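Local coordinates for protein intracellular exo-alpha-(1->5)-L-arabinofuranosidase (Bifidobacterium longum, PDB 2Y2W) that hydrolyses terminal alpha-(1->5)-linked L-arabinofuranosyl residues of arabinan, and also acts on wheat arabinoxylan, in the breakdown of plant cell walls, at residues 282-287 against 337-342; 309-314 against 392-397; 60-65 against 402-407; 215-220 against 258-263. One frame throughout, in Å; residues are numbered along the deposited sequence.

Contact 1: 282-287 against 337-342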
# COMPACT_ATOMS: atom_id res chain seq x y z
N SER D 282 12.92 -8.72 17.08
CA SER D 282 14.22 -8.05 17.07
C SER D 282 14.36 -7.02 18.18
O SER D 282 13.41 -6.30 18.49
CB SER D 282 14.47 -7.39 15.71
OG SER D 282 13.79 -6.15 15.61
N CYS D 283 15.55 -6.95 18.76
CA CYS D 283 15.89 -5.94 19.75
C CYS D 283 17.12 -5.17 19.30
O CYS D 283 18.10 -5.77 18.83
CB CYS D 283 16.15 -6.58 21.11
SG CYS D 283 14.74 -7.46 21.81
N HIS D 284 17.07 -3.85 19.46
CA HIS D 284 18.17 -2.98 19.08
C HIS D 284 18.65 -2.17 20.28
O HIS D 284 17.85 -1.51 20.95
CB HIS D 284 17.75 -2.06 17.93
CG HIS D 284 17.49 -2.77 16.64
ND1 HIS D 284 17.80 -2.23 15.41
CD2 HIS D 284 16.97 -3.99 16.38
CE1 HIS D 284 17.47 -3.08 14.46
NE2 HIS D 284 16.96 -4.16 15.02
N ALA D 285 19.95 -2.24 20.56
CA ALA D 285 20.51 -1.59 21.74
C ALA D 285 21.91 -1.02 21.50
O ALA D 285 22.89 -1.76 21.43
CB ALA D 285 20.52 -2.55 22.93
N TYR D 286 21.98 0.30 21.36
CA TYR D 286 23.25 1.01 21.21
C TYR D 286 23.58 1.82 22.47
O TYR D 286 22.68 2.37 23.11
CB TYR D 286 23.22 1.94 19.99
CG TYR D 286 23.20 1.25 18.65
CD1 TYR D 286 24.36 0.70 18.11
CD2 TYR D 286 22.03 1.18 17.90
CE1 TYR D 286 24.35 0.07 16.86
CE2 TYR D 286 22.01 0.56 16.65
CZ TYR D 286 23.17 0.01 16.14
OH TYR D 286 23.15 -0.61 14.91
N TYR D 287 24.86 1.89 22.81
CA TYR D 287 25.32 2.61 24.00
C TYR D 287 26.60 3.38 23.75
O TYR D 287 27.45 2.95 22.96
CB TYR D 287 25.53 1.64 25.16
CG TYR D 287 24.35 0.72 25.43
CD1 TYR D 287 23.25 1.17 26.16
CD2 TYR D 287 24.35 -0.59 24.95
CE1 TYR D 287 22.17 0.33 26.41
CE2 TYR D 287 23.27 -1.43 25.19
CZ TYR D 287 22.19 -0.97 25.92
OH TYR D 287 21.12 -1.80 26.17
N SER D 337 15.87 -11.72 19.21
CA SER D 337 16.98 -11.53 18.29
C SER D 337 17.59 -10.14 18.44
O SER D 337 17.08 -9.17 17.88
CB SER D 337 16.52 -11.76 16.84
OG SER D 337 17.60 -11.66 15.93
N PHE D 338 18.67 -10.05 19.21
CA PHE D 338 19.40 -8.80 19.38
C PHE D 338 20.24 -8.47 18.14
O PHE D 338 21.47 -8.42 18.21
CB PHE D 338 20.28 -8.86 20.63
CG PHE D 338 19.73 -8.09 21.80
CD1 PHE D 338 18.79 -8.66 22.65
CD2 PHE D 338 20.14 -6.78 22.03
CE1 PHE D 338 18.28 -7.94 23.73
CE2 PHE D 338 19.63 -6.05 23.10
CZ PHE D 338 18.70 -6.63 23.95
N ASP D 339 19.56 -8.25 17.02
CA ASP D 339 20.22 -8.15 15.72
C ASP D 339 20.93 -6.82 15.44
O ASP D 339 21.58 -6.66 14.41
CB ASP D 339 19.26 -8.54 14.58
CG ASP D 339 17.95 -7.77 14.60
OD1 ASP D 339 17.80 -6.82 15.41
OD2 ASP D 339 17.06 -8.12 13.79
N GLU D 340 20.81 -5.87 16.37
CA GLU D 340 21.63 -4.66 16.35
C GLU D 340 22.01 -4.25 17.77
O GLU D 340 21.19 -3.70 18.50
CB GLU D 340 20.92 -3.51 15.61
CG GLU D 340 21.07 -3.57 14.09
CD GLU D 340 20.56 -2.32 13.39
OE1 GLU D 340 20.77 -1.20 13.92
OE2 GLU D 340 19.97 -2.46 12.30
N TRP D 341 23.24 -4.56 18.16
CA TRP D 341 23.76 -4.17 19.47
C TRP D 341 25.21 -3.70 19.38
O TRP D 341 25.89 -3.97 18.39
CB TRP D 341 23.61 -5.32 20.48
CG TRP D 341 24.55 -6.48 20.27
CD1 TRP D 341 24.33 -7.58 19.49
CD2 TRP D 341 25.85 -6.66 20.85
NE1 TRP D 341 25.41 -8.43 19.55
CE2 TRP D 341 26.36 -7.88 20.37
CE3 TRP D 341 26.63 -5.89 21.73
CZ2 TRP D 341 27.61 -8.37 20.74
CZ3 TRP D 341 27.89 -6.38 22.09
CH2 TRP D 341 28.36 -7.61 21.60
N GLY D 342 25.66 -2.99 20.40
CA GLY D 342 27.05 -2.55 20.49
C GLY D 342 27.22 -1.10 20.91
O GLY D 342 26.25 -0.41 21.21
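With CG opposite their carbonyl carbons, Tyr286 (chi1 -70°) and Glu340 (chi1 -82°) rise from the same face of two parallel strands; Glu340 then runs on extended and meets the phenol. Tyr286 OH donates to Glu340 OE1 at 2.6 Å, reaching it from above the carboxylate plane, while OE1 lies at the edge of the tyrosine ring. On that face Glu340 CB also sits over the His284 ring, 3.6 Å from its centroid, a CH-pi contact. By similarity Glu340 is the nucleophile and Tyr286 binds arabinofuranose; Arg109 makes a salt bridge to Glu340 OE2. Cys283 CB stands over the centre of the Phe338 ring, 3.6 Å from its centroid, and Ala285 CB touches the edge of that ring. Cys283 N to Ser337 O and Ala285 N to Glu340 O, both 2.8 Å, join the backbones on either side of a beta bulge, where the partner strand gains one residue. Strands 280-287 and 335-341 are the sixth and seventh of the eight-stranded parallel barrel; strand 402-408 flanks the seventh, strand 249-252 the sixth, and helix 307-327 packs on Cys283 and Phe338 from outside.

Contact 2: 309-314 against 392-397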
# COMPACT_ATOMS: atom_id res chain seq x y z
N ASP D 309 20.56 -1.69 31.25
CA ASP D 309 19.56 -1.30 30.26
C ASP D 309 19.14 -2.52 29.44
O ASP D 309 17.95 -2.76 29.24
CB ASP D 309 20.11 -0.19 29.36
CG ASP D 309 19.07 0.35 28.38
OD1 ASP D 309 18.91 -0.25 27.29
OD2 ASP D 309 18.42 1.37 28.69
N MET D 310 20.13 -3.30 28.99
CA MET D 310 19.89 -4.52 28.21
C MET D 310 19.12 -5.58 29.00
O MET D 310 18.27 -6.27 28.44
CB MET D 310 21.22 -5.09 27.69
CG MET D 310 21.07 -6.28 26.76
SD MET D 310 22.64 -7.01 26.24
CE MET D 310 23.00 -6.05 24.78
N THR D 311 19.41 -5.70 30.30
CA THR D 311 18.69 -6.64 31.17
C THR D 311 17.20 -6.31 31.23
O THR D 311 16.36 -7.19 31.03
CB THR D 311 19.32 -6.68 32.60
OG1 THR D 311 20.70 -7.04 32.50
CG2 THR D 311 18.60 -7.69 33.48
N LYS D 312 16.88 -5.04 31.50
CA LYS D 312 15.50 -4.56 31.46
C LYS D 312 14.88 -4.72 30.07
O LYS D 312 13.73 -5.14 29.94
CB LYS D 312 15.42 -3.10 31.91
CG LYS D 312 14.96 -2.93 33.34
CD LYS D 312 14.93 -1.46 33.76
CE LYS D 312 13.95 -1.21 34.91
NZ LYS D 312 14.25 -2.04 36.12
N PHE D 313 15.66 -4.37 29.04
CA PHE D 313 15.27 -4.54 27.64
C PHE D 313 14.80 -5.98 27.38
O PHE D 313 13.70 -6.20 26.86
CB PHE D 313 16.46 -4.21 26.73
CG PHE D 313 16.08 -3.71 25.35
CD1 PHE D 313 15.14 -4.38 24.57
CD2 PHE D 313 16.69 -2.57 24.84
CE1 PHE D 313 14.80 -3.91 23.31
CE2 PHE D 313 16.36 -2.10 23.57
CZ PHE D 313 15.41 -2.77 22.80
N ILE D 314 15.64 -6.95 27.76
CA ILE D 314 15.34 -8.37 27.60
C ILE D 314 14.07 -8.76 28.36
O ILE D 314 13.20 -9.44 27.81
CB ILE D 314 16.54 -9.26 28.02
CG1 ILE D 314 17.67 -9.15 26.98
CG2 ILE D 314 16.13 -10.72 28.19
CD1 ILE D 314 19.06 -9.45 27.51
N MET D 392 27.91 -8.86 26.24
CA MET D 392 28.01 -10.26 25.85
C MET D 392 27.70 -11.20 27.03
O MET D 392 27.05 -12.23 26.84
CB MET D 392 29.40 -10.56 25.27
CG MET D 392 29.59 -12.00 24.78
SD MET D 392 28.33 -12.57 23.62
CE MET D 392 28.75 -11.62 22.16
N ILE D 393 28.18 -10.83 28.22
CA ILE D 393 27.89 -11.57 29.45
C ILE D 393 26.38 -11.61 29.74
O ILE D 393 25.83 -12.67 30.06
CB ILE D 393 28.68 -10.99 30.67
CG1 ILE D 393 30.16 -11.36 30.56
CG2 ILE D 393 28.08 -11.45 32.00
CD1 ILE D 393 31.08 -10.59 31.49
N THR D 394 25.72 -10.45 29.62
CA THR D 394 24.27 -10.37 29.81
C THR D 394 23.52 -11.20 28.77
O THR D 394 22.52 -11.84 29.08
CB THR D 394 23.76 -8.90 29.79
OG1 THR D 394 24.45 -8.15 30.80
CG2 THR D 394 22.26 -8.82 30.05
N LEU D 395 24.04 -11.18 27.54
CA LEU D 395 23.47 -11.98 26.45
C LEU D 395 23.59 -13.47 26.75
O LEU D 395 22.63 -14.22 26.56
CB LEU D 395 24.14 -11.64 25.11
CG LEU D 395 23.78 -10.32 24.42
CD1 LEU D 395 24.78 -10.01 23.32
CD2 LEU D 395 22.36 -10.34 23.86
N LEU D 396 24.76 -13.88 27.24
CA LEU D 396 25.00 -15.27 27.63
C LEU D 396 24.18 -15.67 28.86
O LEU D 396 23.70 -16.80 28.95
CB LEU D 396 26.49 -15.52 27.86
CG LEU D 396 27.38 -15.65 26.62
CD1 LEU D 396 28.85 -15.46 26.97
CD2 LEU D 396 27.17 -16.98 25.92
N LYS D 397 24.02 -14.73 29.80
CA LYS D 397 23.20 -14.96 30.99
C LYS D 397 21.71 -15.08 30.68
O LYS D 397 20.94 -15.59 31.49
CB LYS D 397 23.44 -13.87 32.04
CG LYS D 397 24.50 -14.23 33.08
CD LYS D 397 25.11 -13.00 33.75
CE LYS D 397 24.36 -12.59 35.02
NZ LYS D 397 23.05 -11.95 34.74
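Thr394 sits between the two helices and touches Met310, Thr311 and Ile314. Its CG2 lies 3.4 Å from Thr311 OG1 and 4.1 Å from Ile314 CD1, while its CB is 4.2 Å from Met310 SD. The two threonine side chains cross at about a right angle, methyl against hydroxyl oxygen. Met310 reaches across with CG opposite its own backbone N (chi1 -175°) and chi2 also extended, then bends at chi3, which brings SD alongside Leu395, 3.9 Å from CG and nearly as close to CD2. The short helical segments run in roughly the same direction, 28° apart, with axes 10.1 Å from each other at closest approach. Such near-parallel packing is what neighbouring outer helices of a (beta/alpha)8 barrel show: helix 307-327 leads into the seventh strand, 335-341, and helix 382-397 into the eighth, 402-408. Both threonine hydroxyls turn back to their own helices, Thr311 OG1 bonding Ser307 O and Thr394 OG1 bonding Ser390 O, which helps fix their rotation and leaves the Thr394 methyl pointing at the neighbour. Beneath the pair, Phe338 of strand 335-341 meets Met310, Ile314 and Leu395, and Trp341 touches Leu395 and Met392. Beyond helix 382-397, Ile393 and Leu396 rest on strand 478-485 of the mixed sheet.

Contact 3: 60-65 against 402-407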
# COMPACT_ATOMS: atom_id res chain seq x y z
N PRO D 60 23.50 -20.79 22.02
CA PRO D 60 23.24 -20.77 20.59
C PRO D 60 24.42 -20.18 19.82
O PRO D 60 24.98 -19.17 20.23
CB PRO D 60 22.01 -19.86 20.47
CG PRO D 60 22.06 -18.98 21.66
CD PRO D 60 22.71 -19.77 22.75
N PRO D 61 24.82 -20.83 18.71
CA PRO D 61 25.89 -20.30 17.86
C PRO D 61 25.56 -18.96 17.19
O PRO D 61 26.47 -18.24 16.80
CB PRO D 61 26.06 -21.39 16.80
CG PRO D 61 25.61 -22.63 17.47
CD PRO D 61 24.47 -22.21 18.34
N ARG D 62 24.27 -18.64 17.07
CA ARG D 62 23.82 -17.40 16.43
C ARG D 62 24.01 -16.16 17.31
O ARG D 62 23.89 -15.03 16.83
CB ARG D 62 22.36 -17.50 16.00
CG ARG D 62 22.13 -18.30 14.74
CD ARG D 62 20.85 -17.85 14.06
NE ARG D 62 20.48 -18.72 12.95
CZ ARG D 62 19.41 -19.52 12.94
NH1 ARG D 62 18.59 -19.56 13.99
NH2 ARG D 62 19.17 -20.27 11.88
N LEU D 63 24.31 -16.39 18.59
CA LEU D 63 24.60 -15.31 19.52
C LEU D 63 25.86 -14.54 19.13
O LEU D 63 26.03 -13.38 19.51
CB LEU D 63 24.72 -15.85 20.94
CG LEU D 63 24.36 -14.90 22.09
CD1 LEU D 63 22.87 -14.65 22.13
CD2 LEU D 63 24.83 -15.47 23.42
N PHE D 64 26.74 -15.19 18.37
CA PHE D 64 27.98 -14.57 17.91
C PHE D 64 27.89 -14.15 16.44
O PHE D 64 28.85 -14.29 15.68
CB PHE D 64 29.16 -15.50 18.16
CG PHE D 64 29.24 -16.00 19.58
CD1 PHE D 64 29.55 -15.13 20.62
CD2 PHE D 64 28.99 -17.34 19.88
CE1 PHE D 64 29.62 -15.58 21.93
CE2 PHE D 64 29.05 -17.80 21.18
CZ PHE D 64 29.36 -16.92 22.22
N GLY D 65 26.74 -13.61 16.06
CA GLY D 65 26.55 -13.09 14.72
C GLY D 65 26.93 -11.63 14.59
O GLY D 65 27.09 -10.93 15.59
N VAL D 402 17.21 -15.20 24.36
CA VAL D 402 17.94 -14.56 23.28
C VAL D 402 18.77 -15.62 22.55
O VAL D 402 19.88 -15.96 22.96
CB VAL D 402 18.85 -13.41 23.80
CG1 VAL D 402 19.60 -12.75 22.64
CG2 VAL D 402 18.02 -12.37 24.55
N ARG D 403 18.20 -16.14 21.47
CA ARG D 403 18.84 -17.22 20.71
C ARG D 403 19.63 -16.69 19.51
O ARG D 403 20.24 -17.47 18.77
CB ARG D 403 17.80 -18.26 20.28
CG ARG D 403 17.00 -18.89 21.43
CD ARG D 403 17.87 -19.70 22.40
NE ARG D 403 18.62 -20.76 21.73
CZ ARG D 403 19.43 -21.62 22.35
NH1 ARG D 403 19.60 -21.56 23.66
NH2 ARG D 403 20.06 -22.55 21.64
N SER D 404 19.62 -15.38 19.33
CA SER D 404 20.39 -14.74 18.26
C SER D 404 20.80 -13.32 18.64
O SER D 404 20.03 -12.60 19.28
CB SER D 404 19.61 -14.71 16.95
OG SER D 404 20.41 -14.21 15.90
N ALA D 405 22.00 -12.93 18.24
CA ALA D 405 22.49 -11.57 18.43
C ALA D 405 23.44 -11.19 17.29
O ALA D 405 24.31 -11.97 16.90
CB ALA D 405 23.18 -11.43 19.78
N SER D 406 23.27 -9.98 16.77
CA SER D 406 24.13 -9.48 15.70
C SER D 406 24.78 -8.17 16.11
O SER D 406 24.10 -7.16 16.29
CB SER D 406 23.34 -9.28 14.40
OG SER D 406 22.53 -10.40 14.11
N ARG D 407 26.10 -8.20 16.28
CA ARG D 407 26.85 -7.00 16.63
C ARG D 407 27.01 -6.10 15.41
O ARG D 407 27.39 -6.56 14.33
CB ARG D 407 28.22 -7.36 17.21
CG ARG D 407 28.84 -6.22 18.01
CD ARG D 407 30.35 -6.21 17.91
NE ARG D 407 30.91 -4.92 18.32
CZ ARG D 407 31.06 -3.87 17.51
NH1 ARG D 407 30.69 -3.94 16.24
NH2 ARG D 407 31.57 -2.75 17.98
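Pro60 lies over one face of the Arg403 guanidinium, its CB 3.5 Å from NH2 and displaced toward the rim of the flat group. Arg403 starts away from the loop and folds back through bends at chi2 (-64°) and chi3 (-57°), which bring the guanidinium onto the proline ring; there NH1 is held by the carbonyls of Asp58 and Cys399. A leucine in its place would probably uncover this side of Pro60 and leave those two carbonyls without their charged donor. Pro60 CB also touches Arg403 O at 3.4 Å. Further on, Leu63 CD1 packs 3.8 Å from Val402 CG1 and 4.0 Å from Ala405 CB, with Leu396 of helix 382-397 against the same leucine. Here the parallel (beta/alpha)8 barrel closes: the loop 60-65 enters the first strand, 65-67, which pairs with the eighth, 402-408. Ala405 N donates to Arg62 O at 3.2 Å, straight at the hydrogen but from above the carbonyl plane, and Arg407 N bonds Gly65 O at 3.0 Å; Gly65 N to Ala405 O is weak. Arg62 and Arg407 direct their guanidinium groups away from the seam. Arg62 CB rests on Arg403 O, 3.5 Å away, while its guanidinium forms salt bridges with Glu162 and Glu249, and Arg407 reaches Glu388.

Contact 4: 215-220 against 258-263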
# COMPACT_ATOMS: atom_id res chain seq x y z
N GLU D 215 13.77 -1.56 11.47
CA GLU D 215 13.46 -0.43 12.35
C GLU D 215 12.24 0.38 11.91
O GLU D 215 12.29 1.61 11.82
CB GLU D 215 14.69 0.48 12.50
CG GLU D 215 15.85 -0.14 13.28
CD GLU D 215 17.03 0.81 13.46
OE1 GLU D 215 17.37 1.54 12.50
OE2 GLU D 215 17.62 0.83 14.56
N MET D 216 11.14 -0.32 11.66
CA MET D 216 9.93 0.30 11.12
C MET D 216 9.21 1.24 12.10
O MET D 216 8.29 1.96 11.70
CB MET D 216 8.97 -0.77 10.59
CG MET D 216 9.54 -1.59 9.43
SD MET D 216 9.99 -0.59 7.99
CE MET D 216 8.37 -0.11 7.39
N ASP D 217 9.64 1.23 13.36
CA ASP D 217 9.10 2.11 14.39
C ASP D 217 9.81 3.46 14.43
O ASP D 217 9.25 4.45 14.90
CB ASP D 217 9.15 1.44 15.77
CG ASP D 217 10.58 1.20 16.25
OD1 ASP D 217 11.47 0.97 15.41
OD2 ASP D 217 10.80 1.24 17.48
N GLY D 218 11.05 3.49 13.95
CA GLY D 218 11.85 4.71 13.94
C GLY D 218 11.36 5.71 12.91
O GLY D 218 11.20 5.36 11.75
N PRO D 219 11.10 6.96 13.34
CA PRO D 219 10.65 8.02 12.43
C PRO D 219 11.73 8.50 11.44
O PRO D 219 11.45 9.33 10.58
CB PRO D 219 10.26 9.16 13.38
CG PRO D 219 10.06 8.51 14.71
CD PRO D 219 11.06 7.40 14.75
N TRP D 220 12.94 7.96 11.57
CA TRP D 220 14.03 8.22 10.61
C TRP D 220 13.99 7.23 9.43
O TRP D 220 14.67 7.43 8.43
CB TRP D 220 15.39 8.13 11.31
CG TRP D 220 15.61 6.81 11.98
CD1 TRP D 220 16.14 5.68 11.41
CD2 TRP D 220 15.30 6.46 13.33
NE1 TRP D 220 16.18 4.66 12.33
CE2 TRP D 220 15.68 5.11 13.52
CE3 TRP D 220 14.75 7.17 14.41
CZ2 TRP D 220 15.51 4.45 14.74
CZ3 TRP D 220 14.58 6.51 15.63
CH2 TRP D 220 14.97 5.16 15.78
N ALA D 258 15.40 1.12 23.80
CA ALA D 258 14.60 1.14 25.03
C ALA D 258 13.96 2.50 25.27
O ALA D 258 12.95 2.62 25.96
CB ALA D 258 15.45 0.73 26.22
N TYR D 259 14.57 3.54 24.69
CA TYR D 259 14.10 4.92 24.83
C TYR D 259 12.80 5.18 24.08
O TYR D 259 12.06 6.12 24.41
CB TYR D 259 15.19 5.90 24.35
CG TYR D 259 15.69 5.64 22.94
CD1 TYR D 259 15.02 6.15 21.83
CD2 TYR D 259 16.85 4.88 22.72
CE1 TYR D 259 15.49 5.91 20.54
CE2 TYR D 259 17.32 4.64 21.44
CZ TYR D 259 16.63 5.15 20.35
OH TYR D 259 17.10 4.92 19.07
N MET D 260 12.52 4.35 23.07
CA MET D 260 11.37 4.51 22.18
C MET D 260 10.05 4.69 22.92
O MET D 260 9.78 3.97 23.88
CB MET D 260 11.27 3.33 21.21
CG MET D 260 12.30 3.33 20.08
SD MET D 260 12.22 4.78 18.99
CE MET D 260 10.62 4.57 18.21
N PRO D 261 9.23 5.67 22.49
CA PRO D 261 7.93 5.92 23.13
C PRO D 261 6.95 4.76 22.93
O PRO D 261 5.99 4.63 23.68
CB PRO D 261 7.42 7.18 22.42
CG PRO D 261 8.14 7.21 21.11
CD PRO D 261 9.49 6.62 21.39
N THR D 262 7.22 3.94 21.92
CA THR D 262 6.38 2.79 21.58
C THR D 262 6.93 1.47 22.16
O THR D 262 6.42 0.39 21.84
CB THR D 262 6.17 2.70 20.04
OG1 THR D 262 5.19 1.70 19.75
CG2 THR D 262 7.48 2.37 19.31
N PHE D 263 7.95 1.58 23.01
CA PHE D 263 8.60 0.41 23.62
C PHE D 263 7.62 -0.46 24.40
O PHE D 263 6.79 0.05 25.15
CB PHE D 263 9.76 0.86 24.53
CG PHE D 263 10.61 -0.27 25.04
CD1 PHE D 263 11.33 -1.07 24.17
CD2 PHE D 263 10.70 -0.51 26.41
CE1 PHE D 263 12.12 -2.12 24.65
CE2 PHE D 263 11.50 -1.55 26.90
CZ PHE D 263 12.21 -2.35 26.02
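Two loops that follow the fourth and fifth strands of the (beta/alpha)8 barrel meet here, the first carrying Glu215, by similarity the proton donor/acceptor. Each contains a type I beta turn, Glu215 to Gly218 and Met260 to Phe263. Met260 reaches across from the second turn to the first. Its chain bends at both chi2 (-60°) and chi3 (-66°), curling the methyl CE to 3.4 Å from Asp217 OD2; CE also reaches the backbone at Asp217 O, 3.6 Å away, and more distantly the Pro219 ring at CD. Thr262 CG2 approaches the same aspartate, 4.0 Å from Asp217 CB. The carboxylate is not left to these apolar neighbours: Asp217 OD1 is hydrogen-bonded to Ser256 OG. On the other flank, Met260 SD is 4.2 Å from Trp220 CH2, an oblique Met-aromatic contact, and Tyr259 OH meets the same indole corner at 3.9 Å, the two aromatic side chains coming from opposite directions. An alanine in place of Met260 would probably open a gap between the turns and deprive the far corner of the Trp220 indole of its sulfur neighbour. The indole is placed from its other end as well: NE1 makes a weak hydrogen bond to Glu215 OE1, and Gly218 CA lies over one face of the ring, where a side chain on that residue would clash. Loop 215-220 runs on toward helix 227-244, and loop 258-263 toward helix 265-274, with Ala258 and Phe263 packed against helix 307-327.

How the contacts relate
From the N terminus, segment 60-65 leads into the first barrel strand and meets 402-407 some 340 residues on; contact 3 therefore closes the longest loop and seals the barrel. All the others fall within it. Contact 4 comes first, joining the loops after strands four and five, and is complete before contact 1 opens. Contacts 1 and 2 cross, their segments alternating as 282-287, 309-314, 337-342 and 392-397, which interlocks strands six and seven with the outer helices. His284 hydrogen-bonds Glu215, tying contact 1 to contact 4 at the active site, while Phe338 backbone bonds to Ser404 and Ser406 join contacts 1 and 3. Contacts 3 and 4 do not touch.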